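PDB 4E12: diketoreductase from Acinetobacter baylyi, which reduces dicarbonyl compounds with NADH and probably interconverts (3S)-3-hydroxyacyl-CoA and 3-oxoacyl-CoA. Local coordinates for residues 97-108 and 128-139; 119-127 and 185-193. One frame throughout, in Å; residues are numbered along the deposited sequence.

Interaction 1 (97-108 and 128-139); sequences LDLKRDIYTKLG and DLVGYTGRGDKF
The aliphatic stem of Arg101 lies flat over one face of the Tyr132 ring, CG standing 3.8 Å from the ring centroid and almost on the ring normal, a CH-pi contact. The guanidinium reaches the phenol end of the ring, tilted against its plane, because CG stands anti to the backbone N (chi1 170°) and the chain bends at chi3; Arg101 NH1 forms a salt bridge with Asp98, although both side chains are poorly ordered. At the ring's edge sits Leu97 CD1, 4.1 Å from Tyr132 CE2. Helices 97-110 and 126-133 pack here on one side of the Rossmann sheet, their segments running roughly parallel with a crossing angle of -32° and 8.0 Å between axes. Toward the sheet, Leu129 spreads its two methyls: CD2 meets Leu97 CD1 and Lys100 CB, while CD1 lies 4.1 Å from Tyr104 CE2. Phe139, on the next strand, directs its edge at the face of Tyr104 in an offset edge-to-face pair, planes at 71°, and carries Thr133 CG2 over one of its own faces. The helices come together closely at Gly108, whose CA makes a CH...O contact of 3.2 Å with Thr133 O. Arg135 NH2 adds a weak bond of 3.4 Å to Gly108 O, its guanidinium being held also by carbonyls of Ala111, Pro112 and Thr115.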
loop_
_atom_site.group_PDB
_atom_site.type_symbol
_atom_site.label_atom_id
_atom_site.label_comp_id
_atom_site.label_asym_id
_atom_site.label_seq_id
_atom_site.Cartn_x
_atom_site.Cartn_y
_atom_site.Cartn_z
ATOM N N LEU A 97 18.753 23.121 -6.586
ATOM C CA LEU A 97 18.313 24.462 -6.199
ATOM C C LEU A 97 19.003 25.551 -7.033
ATOM O O LEU A 97 18.333 26.406 -7.619
ATOM C CB LEU A 97 18.560 24.724 -4.710
ATOM C CG LEU A 97 18.055 26.090 -4.244
ATOM C CD1 LEU A 97 16.546 26.185 -4.471
ATOM C CD2 LEU A 97 18.389 26.324 -2.780
ATOM N N ASP A 98 20.333 25.527 -7.082
ATOM C CA ASP A 98 21.093 26.515 -7.854
ATOM C C ASP A 98 20.550 26.587 -9.285
ATOM O O ASP A 98 20.277 27.663 -9.824
ATOM C CB ASP A 98 22.576 26.111 -7.926
ATOM C CG ASP A 98 23.232 25.979 -6.556
ATOM O OD1 ASP A 98 22.741 26.577 -5.575
ATOM O OD2 ASP A 98 24.253 25.265 -6.463
ATOM N N LEU A 99 20.393 25.412 -9.878
ATOM C CA LEU A 99 20.030 25.276 -11.278
ATOM C C LEU A 99 18.584 25.728 -11.532
ATOM O O LEU A 99 18.307 26.403 -12.527
ATOM C CB LEU A 99 20.277 23.828 -11.687
ATOM C CG LEU A 99 20.241 23.377 -13.141
ATOM C CD1 LEU A 99 20.760 21.947 -13.224
ATOM C CD2 LEU A 99 18.846 23.507 -13.724
ATOM N N LYS A 100 17.663 25.385 -10.635
ATOM C CA LYS A 100 16.298 25.876 -10.768
ATOM C C LYS A 100 16.236 27.355 -10.379
ATOM O O LYS A 100 15.443 28.120 -10.933
ATOM C CB LYS A 100 15.301 25.034 -9.943
ATOM C CG LYS A 100 15.265 23.539 -10.304
ATOM C CD LYS A 100 14.053 22.829 -9.683
ATOM C CE LYS A 100 14.095 21.307 -9.815
ATOM N NZ LYS A 100 14.204 20.800 -11.215
ATOM N N ARG A 101 17.080 27.756 -9.429
ATOM C CA ARG A 101 17.161 29.158 -9.017
ATOM C C ARG A 101 17.439 30.074 -10.207
ATOM O O ARG A 101 16.712 31.048 -10.446
ATOM C CB ARG A 101 18.249 29.364 -7.954
ATOM C CG ARG A 101 18.529 30.839 -7.680
ATOM C CD ARG A 101 19.808 31.087 -6.882
ATOM N NE ARG A 101 19.621 30.996 -5.439
ATOM C CZ ARG A 101 19.875 29.918 -4.706
ATOM N NH1 ARG A 101 20.334 28.815 -5.277
ATOM N NH2 ARG A 101 19.671 29.943 -3.396
ATOM N N ASP A 102 18.492 29.768 -10.955
ATOM C CA ASP A 102 18.895 30.653 -12.041
ATOM C C ASP A 102 17.926 30.583 -13.215
ATOM O O ASP A 102 17.641 31.601 -13.853
ATOM C CB ASP A 102 20.352 30.421 -12.462
ATOM C CG ASP A 102 20.613 29.012 -12.917
ATOM O OD1 ASP A 102 19.760 28.141 -12.668
ATOM O OD2 ASP A 102 21.679 28.777 -13.524
ATOM N N ILE A 103 17.403 29.391 -13.486
ATOM C CA ILE A 103 16.338 29.248 -14.473
ATOM C C ILE A 103 15.151 30.149 -14.154
ATOM O O ILE A 103 14.722 30.927 -15.009
ATOM C CB ILE A 103 15.865 27.781 -14.605
ATOM C CG1 ILE A 103 16.920 26.959 -15.332
ATOM C CG2 ILE A 103 14.534 27.704 -15.328
ATOM C CD1 ILE A 103 17.165 27.430 -16.753
ATOM N N TYR A 104 14.609 30.055 -12.940
ATOM C CA TYR A 104 13.424 30.843 -12.611
ATOM C C TYR A 104 13.668 32.335 -12.576
ATOM O O TYR A 104 12.773 33.118 -12.899
ATOM C CB TYR A 104 12.742 30.383 -11.323
ATOM C CG TYR A 104 12.009 29.079 -11.507
ATOM C CD1 TYR A 104 10.815 29.030 -12.237
ATOM C CD2 TYR A 104 12.502 27.900 -10.968
ATOM C CE1 TYR A 104 10.135 27.832 -12.419
ATOM C CE2 TYR A 104 11.827 26.690 -11.147
ATOM C CZ TYR A 104 10.643 26.672 -11.875
ATOM O OH TYR A 104 9.968 25.491 -12.056
ATOM N N THR A 105 14.865 32.750 -12.188
ATOM C CA THR A 105 15.135 34.186 -12.164
ATOM C C THR A 105 15.130 34.761 -13.569
ATOM O O THR A 105 14.554 35.826 -13.816
ATOM C CB THR A 105 16.435 34.497 -11.447
ATOM O OG1 THR A 105 16.310 34.064 -10.090
ATOM C CG2 THR A 105 16.701 35.997 -11.462
ATOM N N LYS A 106 15.749 34.035 -14.491
ATOM C CA LYS A 106 15.775 34.424 -15.887
ATOM C C LYS A 106 14.379 34.309 -16.469
ATOM O O LYS A 106 13.869 35.243 -17.094
ATOM C CB LYS A 106 16.717 33.504 -16.652
ATOM C CG LYS A 106 18.124 33.517 -16.123
ATOM C CD LYS A 106 18.947 32.427 -16.755
ATOM C CE LYS A 106 20.326 32.362 -16.140
ATOM N NZ LYS A 106 21.111 31.248 -16.723
ATOM N N LEU A 107 13.760 33.150 -16.245
ATOM C CA LEU A 107 12.460 32.843 -16.819
ATOM C C LEU A 107 11.470 33.934 -16.434
ATOM O O LEU A 107 10.703 34.419 -17.269
ATOM C CB LEU A 107 11.973 31.468 -16.317
ATOM C CG LEU A 107 10.739 30.843 -16.974
ATOM C CD1 LEU A 107 11.024 30.502 -18.443
ATOM C CD2 LEU A 107 10.338 29.590 -16.205
ATOM N N GLY A 108 11.485 34.322 -15.163
ATOM C CA GLY A 108 10.578 35.360 -14.713
ATOM C C GLY A 108 10.755 36.660 -15.476
ATOM O O GLY A 108 9.797 37.417 -15.660
ATOM N N ASP A 128 9.910 26.417 -2.039
ATOM C CA ASP A 128 11.364 26.537 -2.111
ATOM C C ASP A 128 11.789 27.426 -3.278
ATOM O O ASP A 128 12.887 27.989 -3.272
ATOM C CB ASP A 128 12.032 25.160 -2.256
ATOM C CG ASP A 128 11.898 24.304 -1.009
ATOM O OD1 ASP A 128 11.650 24.870 0.071
ATOM O OD2 ASP A 128 12.039 23.064 -1.103
ATOM N N LEU A 129 10.913 27.558 -4.269
ATOM C CA LEU A 129 11.298 28.136 -5.552
ATOM C C LEU A 129 10.499 29.389 -5.912
ATOM O O LEU A 129 10.896 30.140 -6.807
ATOM C CB LEU A 129 11.105 27.083 -6.650
ATOM C CG LEU A 129 11.863 25.760 -6.543
ATOM C CD1 LEU A 129 11.360 24.756 -7.570
ATOM C CD2 LEU A 129 13.363 25.974 -6.667
ATOM N N VAL A 130 9.375 29.623 -5.241
ATOM C CA VAL A 130 8.445 30.666 -5.671
ATOM C C VAL A 130 9.074 32.058 -5.740
ATOM O O VAL A 130 8.779 32.837 -6.654
ATOM C CB VAL A 130 7.170 30.698 -4.809
ATOM C CG1 VAL A 130 7.521 30.864 -3.341
ATOM C CG2 VAL A 130 6.230 31.801 -5.280
ATOM N N GLY A 131 9.947 32.353 -4.784
ATOM C CA GLY A 131 10.558 33.668 -4.714
ATOM C C GLY A 131 11.310 34.095 -5.959
ATOM O O GLY A 131 11.370 35.287 -6.274
ATOM N N TYR A 132 11.879 33.130 -6.673
ATOM C CA TYR A 132 12.684 33.418 -7.851
ATOM C C TYR A 132 11.808 33.729 -9.057
ATOM O O TYR A 132 12.235 34.426 -9.980
ATOM C CB TYR A 132 13.556 32.217 -8.193
ATOM C CG TYR A 132 14.362 31.704 -7.034
ATOM C CD1 TYR A 132 15.036 32.580 -6.191
ATOM C CD2 TYR A 132 14.456 30.337 -6.780
ATOM C CE1 TYR A 132 15.786 32.109 -5.115
ATOM C CE2 TYR A 132 15.203 29.854 -5.708
ATOM C CZ TYR A 132 15.865 30.744 -4.880
ATOM O OH TYR A 132 16.604 30.275 -3.820
ATOM N N THR A 133 10.589 33.207 -9.070
ATOM C CA THR A 133 9.761 33.359 -10.256
ATOM C C THR A 133 9.428 34.816 -10.522
ATOM O O THR A 133 9.458 35.261 -11.670
ATOM C CB THR A 133 8.438 32.580 -10.172
ATOM O OG1 THR A 133 7.599 33.147 -9.161
ATOM C CG2 THR A 133 8.702 31.117 -9.865
ATOM N N GLY A 134 9.100 35.552 -9.467
ATOM C CA GLY A 134 8.647 36.917 -9.643
ATOM C C GLY A 134 7.180 36.974 -9.999
ATOM O O GLY A 134 6.626 38.044 -10.262
ATOM N N ARG A 135 6.552 35.802 -10.043
ATOM C CA ARG A 135 5.121 35.714 -10.276
ATOM C C ARG A 135 4.489 34.589 -9.456
ATOM O O ARG A 135 4.031 33.585 -10.003
ATOM C CB ARG A 135 4.811 35.577 -11.771
ATOM C CG ARG A 135 5.398 34.354 -12.465
ATOM C CD ARG A 135 5.102 34.397 -13.974
ATOM N NE ARG A 135 5.893 35.427 -14.652
ATOM C CZ ARG A 135 5.828 35.706 -15.950
ATOM N NH1 ARG A 135 5.002 35.038 -16.737
ATOM N NH2 ARG A 135 6.595 36.660 -16.468
ATOM N N GLY A 136 4.466 34.766 -8.139
ATOM C CA GLY A 136 3.906 33.752 -7.264
ATOM C C GLY A 136 2.461 33.371 -7.544
ATOM O O GLY A 136 2.041 32.253 -7.235
ATOM N N ASP A 137 1.683 34.286 -8.110
ATOM C CA ASP A 137 0.284 33.993 -8.413
ATOM C C ASP A 137 0.164 33.062 -9.617
ATOM O O ASP A 137 -0.908 32.510 -9.888
ATOM C CB ASP A 137 -0.502 35.278 -8.678
ATOM C CG ASP A 137 0.087 36.095 -9.812
ATOM O OD1 ASP A 137 1.289 36.448 -9.740
ATOM O OD2 ASP A 137 -0.648 36.364 -10.784
ATOM N N LYS A 138 1.272 32.880 -10.331
ATOM C CA LYS A 138 1.264 32.096 -11.558
ATOM C C LYS A 138 2.241 30.930 -11.507
ATOM O O LYS A 138 2.625 30.409 -12.556
ATOM C CB LYS A 138 1.593 32.990 -12.763
ATOM C CG LYS A 138 0.541 34.045 -13.086
ATOM C CD LYS A 138 0.973 34.874 -14.278
ATOM C CE LYS A 138 -0.122 35.823 -14.744
ATOM N NZ LYS A 138 -1.291 35.088 -15.295
ATOM N N PHE A 139 2.650 30.533 -10.303
ATOM C CA PHE A 139 3.607 29.449 -10.136
ATOM C C PHE A 139 2.983 28.325 -9.318
ATOM O O PHE A 139 2.344 28.565 -8.292
ATOM C CB PHE A 139 4.868 29.951 -9.440
ATOM C CG PHE A 139 5.900 28.898 -9.231
ATOM C CD1 PHE A 139 6.357 28.587 -7.954
ATOM C CD2 PHE A 139 6.427 28.206 -10.321
ATOM C CE1 PHE A 139 7.321 27.606 -7.754
ATOM C CE2 PHE A 139 7.393 27.224 -10.139
ATOM C CZ PHE A 139 7.845 26.919 -8.846
#

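Interaction 2 (119-127 and 185-193); sequences TNSSTLLPS and KKEKAGYVL
Glu187 reaches across to the start of helix 126-133 and grips Ser127 with both carboxylate oxygens. OE2 takes the backbone N-H of Ser127 at 2.8 Å on its syn side, 19° out of the carboxylate plane, while OE1 receives a bond from Ser127 OG whose modelled length, 2.5 Å, is doubtfully short. The extended chain beyond CG carries the carboxylate past the Pro126 ring, running antiparallel to it. Tyr191, just after the Gly190 corner of a type II turn from Lys188 to Tyr191, sends its phenol out in nearly the same direction as Glu187, but to the loop after strand 116-119. Its OH donates to Ser121 O at 2.6 Å, in the carbonyl plane and at the edge of the ring; a water held by Leu124 O at 2.7 Å gives the same hydroxyl a weak second bond. The ring itself stacks on His143, the residue predicted to be important for catalysis. Between these polar anchors Leu125 lays CD2 against the turn, 3.7 Å from Ala189 CA. The contact thus joins the NAD-binding fold to the linker that leads into helix 193-209 and the C-terminal domain. The backbone N-H at the helix start, and perhaps a modest dipole effect, would favour the charged form of Glu187, and two-point binding to Ser127 would limit rotation of the carboxylate.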
loop_
_atom_site.group_PDB
_atom_site.type_symbol
_atom_site.label_atom_id
_atom_site.label_comp_id
_atom_site.label_asym_id
_atom_site.label_seq_id
_atom_site.Cartn_x
_atom_site.Cartn_y
_atom_site.Cartn_z
ATOM N N THR A 119 6.457 23.662 -12.089
ATOM C CA THR A 119 7.617 22.813 -11.813
ATOM C C THR A 119 7.201 21.338 -11.730
ATOM O O THR A 119 6.130 21.028 -11.202
ATOM C CB THR A 119 8.298 23.230 -10.473
ATOM O OG1 THR A 119 9.399 22.360 -10.196
ATOM C CG2 THR A 119 7.303 23.193 -9.315
ATOM N N ASN A 120 8.034 20.437 -12.261
ATOM C CA ASN A 120 7.765 19.001 -12.182
ATOM C C ASN A 120 8.559 18.391 -11.025
ATOM O O ASN A 120 8.614 17.165 -10.882
ATOM C CB ASN A 120 8.143 18.309 -13.513
ATOM C CG ASN A 120 7.917 16.806 -13.483
ATOM O OD1 ASN A 120 6.840 16.332 -13.107
ATOM N ND2 ASN A 120 8.938 16.046 -13.862
ATOM N N SER A 121 9.136 19.251 -10.176
ATOM C CA SER A 121 10.140 18.832 -9.189
ATOM C C SER A 121 9.636 17.756 -8.228
ATOM O O SER A 121 8.555 17.892 -7.651
ATOM C CB SER A 121 10.663 20.041 -8.396
ATOM O OG SER A 121 11.701 19.657 -7.504
ATOM N N SER A 122 10.430 16.695 -8.055
ATOM C CA SER A 122 10.138 15.648 -7.071
ATOM C C SER A 122 10.897 15.831 -5.753
ATOM O O SER A 122 10.672 15.070 -4.811
ATOM C CB SER A 122 10.447 14.242 -7.622
ATOM O OG SER A 122 9.573 13.858 -8.676
ATOM N N THR A 123 11.790 16.815 -5.669
ATOM C CA THR A 123 12.582 16.984 -4.453
ATOM C C THR A 123 12.445 18.382 -3.855
ATOM O O THR A 123 12.812 18.607 -2.700
ATOM C CB THR A 123 14.071 16.737 -4.717
ATOM O OG1 THR A 123 14.568 17.750 -5.598
ATOM C CG2 THR A 123 14.273 15.380 -5.357
ATOM N N LEU A 124 11.932 19.322 -4.637
ATOM C CA LEU A 124 11.796 20.699 -4.182
ATOM C C LEU A 124 10.349 21.156 -4.162
ATOM O O LEU A 124 9.581 20.878 -5.087
ATOM C CB LEU A 124 12.629 21.625 -5.059
ATOM C CG LEU A 124 14.119 21.631 -4.724
ATOM C CD1 LEU A 124 14.981 22.120 -5.879
ATOM C CD2 LEU A 124 14.309 22.478 -3.466
ATOM N N LEU A 125 9.984 21.854 -3.097
ATOM C CA LEU A 125 8.643 22.400 -2.955
ATOM C C LEU A 125 8.480 23.709 -3.720
ATOM O O LEU A 125 9.430 24.483 -3.856
ATOM C CB LEU A 125 8.342 22.657 -1.473
ATOM C CG LEU A 125 8.308 21.451 -0.538
ATOM C CD1 LEU A 125 7.974 21.927 0.865
ATOM C CD2 LEU A 125 7.222 20.495 -1.021
ATOM N N PRO A 126 7.276 23.967 -4.250
ATOM C CA PRO A 126 7.066 25.227 -4.966
ATOM C C PRO A 126 7.368 26.430 -4.076
ATOM O O PRO A 126 7.735 27.505 -4.557
ATOM C CB PRO A 126 5.595 25.162 -5.375
ATOM C CG PRO A 126 5.313 23.688 -5.469
ATOM C CD PRO A 126 6.106 23.069 -4.358
ATOM N N SER A 127 7.241 26.232 -2.769
ATOM C CA SER A 127 7.638 27.251 -1.808
ATOM C C SER A 127 9.138 27.468 -1.786
ATOM O O SER A 127 9.593 28.583 -1.531
ATOM C CB SER A 127 7.133 26.910 -0.412
ATOM O OG SER A 127 5.731 27.039 -0.373
ATOM N N LYS A 185 -4.560 20.442 -2.183
ATOM C CA LYS A 185 -5.151 21.676 -1.677
ATOM C C LYS A 185 -4.130 22.508 -0.902
ATOM O O LYS A 185 -4.321 23.708 -0.690
ATOM C CB LYS A 185 -6.385 21.350 -0.814
ATOM C CG LYS A 185 -7.497 20.673 -1.617
ATOM C CD LYS A 185 -8.621 20.119 -0.753
ATOM C CE LYS A 185 -9.676 19.440 -1.630
ATOM N NZ LYS A 185 -10.785 18.829 -0.843
ATOM N N LYS A 186 -3.043 21.865 -0.497
ATOM C CA LYS A 186 -1.962 22.513 0.225
ATOM C C LYS A 186 -0.666 21.815 -0.162
ATOM O O LYS A 186 -0.687 20.670 -0.618
ATOM C CB LYS A 186 -2.132 22.332 1.738
ATOM C CG LYS A 186 -3.371 22.936 2.352
ATOM C CD LYS A 186 -3.319 22.778 3.869
ATOM C CE LYS A 186 -4.542 23.381 4.546
ATOM N NZ LYS A 186 -4.494 23.234 6.030
ATOM N N GLU A 187 0.464 22.479 0.034
ATOM C CA GLU A 187 1.734 21.811 -0.222
ATOM C C GLU A 187 1.948 20.598 0.660
ATOM O O GLU A 187 1.536 20.558 1.824
ATOM C CB GLU A 187 2.917 22.739 -0.040
ATOM C CG GLU A 187 3.106 23.747 -1.118
ATOM C CD GLU A 187 4.442 24.413 -0.967
ATOM O OE1 GLU A 187 4.774 24.802 0.174
ATOM O OE2 GLU A 187 5.174 24.509 -1.968
ATOM N N LYS A 188 2.628 19.623 0.085
ATOM C CA LYS A 188 3.010 18.410 0.772
ATOM C C LYS A 188 4.194 17.814 0.026
ATOM O O LYS A 188 4.103 17.520 -1.169
ATOM C CB LYS A 188 1.833 17.423 0.781
ATOM C CG LYS A 188 2.143 16.059 1.398
ATOM C CD LYS A 188 2.388 16.128 2.902
ATOM C CE LYS A 188 2.809 14.779 3.451
ATOM N NZ LYS A 188 4.152 14.394 2.939
ATOM N N ALA A 189 5.312 17.649 0.718
ATOM C CA ALA A 189 6.458 17.007 0.104
ATOM C C ALA A 189 6.066 15.594 -0.287
ATOM O O ALA A 189 5.449 14.875 0.503
ATOM C CB ALA A 189 7.629 16.967 1.068
ATOM N N GLY A 190 6.449 15.203 -1.494
ATOM C CA GLY A 190 6.058 13.910 -2.031
ATOM C C GLY A 190 4.641 13.884 -2.576
ATOM O O GLY A 190 4.138 12.825 -2.955
ATOM N N TYR A 191 3.989 15.040 -2.629
ATOM C CA TYR A 191 2.629 15.118 -3.173
ATOM C C TYR A 191 1.763 14.046 -2.496
ATOM O O TYR A 191 1.883 13.818 -1.284
ATOM C CB TYR A 191 2.656 14.934 -4.714
ATOM C CG TYR A 191 3.566 15.932 -5.422
ATOM C CD1 TYR A 191 3.056 17.109 -5.957
ATOM C CD2 TYR A 191 4.931 15.695 -5.550
ATOM C CE1 TYR A 191 3.891 18.042 -6.613
ATOM C CE2 TYR A 191 5.775 16.621 -6.198
ATOM C CZ TYR A 191 5.243 17.787 -6.726
ATOM O OH TYR A 191 6.061 18.702 -7.367
ATOM N N VAL A 192 0.925 13.374 -3.282
ATOM C CA VAL A 192 0.070 12.297 -2.792
ATOM C C VAL A 192 0.690 10.911 -3.002
ATOM O O VAL A 192 0.870 10.155 -2.045
ATOM C CB VAL A 192 -1.344 12.329 -3.438
ATOM C CG1 VAL A 192 -2.148 11.117 -2.998
ATOM C CG2 VAL A 192 -2.085 13.606 -3.026
ATOM N N LEU A 193 1.012 10.561 -4.245
ATOM C CA LEU A 193 1.449 9.184 -4.514
ATOM C C LEU A 193 2.676 8.747 -3.708
ATOM O O LEU A 193 2.665 7.689 -3.070
ATOM C CB LEU A 193 1.715 8.980 -6.003
ATOM C CG LEU A 193 2.226 7.583 -6.335
ATOM C CD1 LEU A 193 1.261 6.491 -5.859
ATOM C CD2 LEU A 193 2.476 7.503 -7.823
HETATM O O HOH W 1 7.242 19.572 -4.916
#

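In the fold
Interactions 1 and 2 share helix 126-133: the 128-139 part packs on helix 97-110, while its first turn is held by the 185-193 linker. Their centres lie 15 Å apart, yet they touch directly, with Tyr104 OH 3.2 Å from Thr119 CB and Lys100 CE 3.7 Å from Ser121 OG. Both contain NAD(+)-binding residues: Lys100 in interaction 1, and Asn120 and Ser122 in interaction 2. Glu91 joins the two, bonding Lys100, Tyr104 and Thr119; Glu95, also an NAD(+)-binding residue, pairs with Lys100 and accepts from Ser122 N. Ser122 OG in turn bonds His143, which ties the cofactor-site loop to a residue predicted to be important for activity.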